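Local coordinates for protein AtxE2 (Asticcacaulis excentricus, PDB 5TXE) that hydrolyses the isopeptide bond of the lasso peptides astexin-2 and astexin-3, opening these threaded, knotted substrates into linear peptides, at residues Val270-Thr273 with Asn279-Thr282. The protein carries 1 engineered substitution. Residues are numbered along the deposited sequence; the frame is centred on the assembly and turned at random.
Sequences VSRT and NAPT
Arg272 reaches across to the segment 279-282 and lays its guanidinium over the methyl of Thr282 while its NE turns to the backbone of Ala280. Thr282 CG2 sits 3.7 Å from the guanidinium plane, under one face but displaced toward the rim, with Arg272 CZ and NH1 as its nearest neighbours. The bond from Arg272 NE to Ala280 O is 3.0 Å long yet weak, since the angle at the hydrogen is only 127° and the carbonyl approaches the flat group obliquely. A bend at chi3 (136°) turns the end of the arginine back over the threonine. NH2 adds a weak bond to the carbonyl of Ile278, so the guanidinium is loosely held by two carbonyls of the loop. Val270 CG1 packs against the same threonine from another direction, 3.5 Å from Thr282 CB, a tight carbon pair, and also meets OG1. The backbones meet in a CA-H...O contact of 3.4 Å from Thr282 CA to Ser271 O. These contacts close the base of the loop joining 266-271 and 283-288, the inner strands of a four-stranded antiparallel sheet, consistent with a blade of the beta-propeller of prolyl oligopeptidase relatives; a backbone bond pairs Ser271 with Thr283. Asn303 OD1 accepts a bond from Thr282 N just before strand 304-310, and Asn279 ND2 ties the loop to Gln477 O and to Gln485 on helix 482-490, in the hydrolase part.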
loop_
_atom_site.group_PDB
_atom_site.type_symbol
_atom_site.label_atom_id
_atom_site.label_comp_id
_atom_site.label_asym_id
_atom_site.label_seq_id
_atom_site.Cartn_x
_atom_site.Cartn_y
_atom_site.Cartn_z
ATOM N N VAL A 270 -2.163 -21.606 -13.758
ATOM C CA VAL A 270 -3.103 -20.659 -14.259
ATOM C C VAL A 270 -2.527 -20.116 -15.535
ATOM O O VAL A 270 -1.332 -19.883 -15.614
ATOM C CB VAL A 270 -3.221 -19.627 -13.140
ATOM C CG1 VAL A 270 -3.091 -18.211 -13.610
ATOM C CG2 VAL A 270 -4.440 -19.924 -12.308
ATOM N N SER A 271 -3.327 -19.937 -16.572
ATOM C CA SER A 271 -2.774 -19.268 -17.764
ATOM C C SER A 271 -3.875 -18.618 -18.574
ATOM O O SER A 271 -5.034 -18.877 -18.350
ATOM C CB SER A 271 -2.023 -20.284 -18.641
ATOM O OG SER A 271 -2.934 -21.233 -19.181
ATOM N N ARG A 272 -3.489 -17.832 -19.568
ATOM C CA ARG A 272 -4.441 -17.186 -20.484
ATOM C C ARG A 272 -4.504 -17.919 -21.839
ATOM O O ARG A 272 -3.522 -18.532 -22.248
ATOM C CB ARG A 272 -3.993 -15.764 -20.727
ATOM C CG ARG A 272 -3.434 -15.081 -19.509
ATOM C CD ARG A 272 -2.797 -13.753 -19.875
ATOM N NE ARG A 272 -3.201 -12.747 -18.882
ATOM C CZ ARG A 272 -2.668 -12.595 -17.661
ATOM N NH1 ARG A 272 -1.661 -13.361 -17.242
ATOM N NH2 ARG A 272 -3.159 -11.666 -16.844
ATOM N N THR A 273 -5.642 -17.854 -22.538
ATOM C CA THR A 273 -5.723 -18.360 -23.933
ATOM C C THR A 273 -4.796 -17.583 -24.855
ATOM O O THR A 273 -4.350 -18.109 -25.857
ATOM C CB THR A 273 -7.142 -18.280 -24.524
ATOM O OG1 THR A 273 -8.083 -18.734 -23.554
ATOM C CG2 THR A 273 -7.265 -19.162 -25.788
ATOM N N ASN A 279 -4.617 -8.488 -20.228
ATOM C CA ASN A 279 -5.942 -8.249 -19.679
ATOM C C ASN A 279 -6.895 -9.372 -19.934
ATOM O O ASN A 279 -8.020 -9.344 -19.467
ATOM C CB ASN A 279 -6.501 -6.944 -20.223
ATOM C CG ASN A 279 -5.638 -5.748 -19.809
ATOM O OD1 ASN A 279 -4.965 -5.794 -18.761
ATOM N ND2 ASN A 279 -5.609 -4.705 -20.648
ATOM N N ALA A 280 -6.434 -10.379 -20.658
ATOM C CA ALA A 280 -7.193 -11.603 -20.792
ATOM C C ALA A 280 -7.211 -12.284 -19.436
ATOM O O ALA A 280 -6.204 -12.367 -18.724
ATOM C CB ALA A 280 -6.586 -12.530 -21.839
ATOM N N PRO A 281 -8.373 -12.778 -19.072
ATOM C CA PRO A 281 -8.517 -13.508 -17.819
ATOM C C PRO A 281 -7.693 -14.802 -17.799
ATOM O O PRO A 281 -7.473 -15.423 -18.837
ATOM C CB PRO A 281 -10.021 -13.794 -17.753
ATOM C CG PRO A 281 -10.455 -13.810 -19.173
ATOM C CD PRO A 281 -9.565 -12.866 -19.932
ATOM N N THR A 282 -7.197 -15.171 -16.626
ATOM C CA THR A 282 -6.482 -16.412 -16.472
ATOM C C THR A 282 -7.495 -17.426 -16.079
ATOM O O THR A 282 -8.565 -17.072 -15.541
ATOM C CB THR A 282 -5.414 -16.342 -15.361
ATOM O OG1 THR A 282 -6.046 -16.285 -14.070
ATOM C CG2 THR A 282 -4.539 -15.150 -15.565
#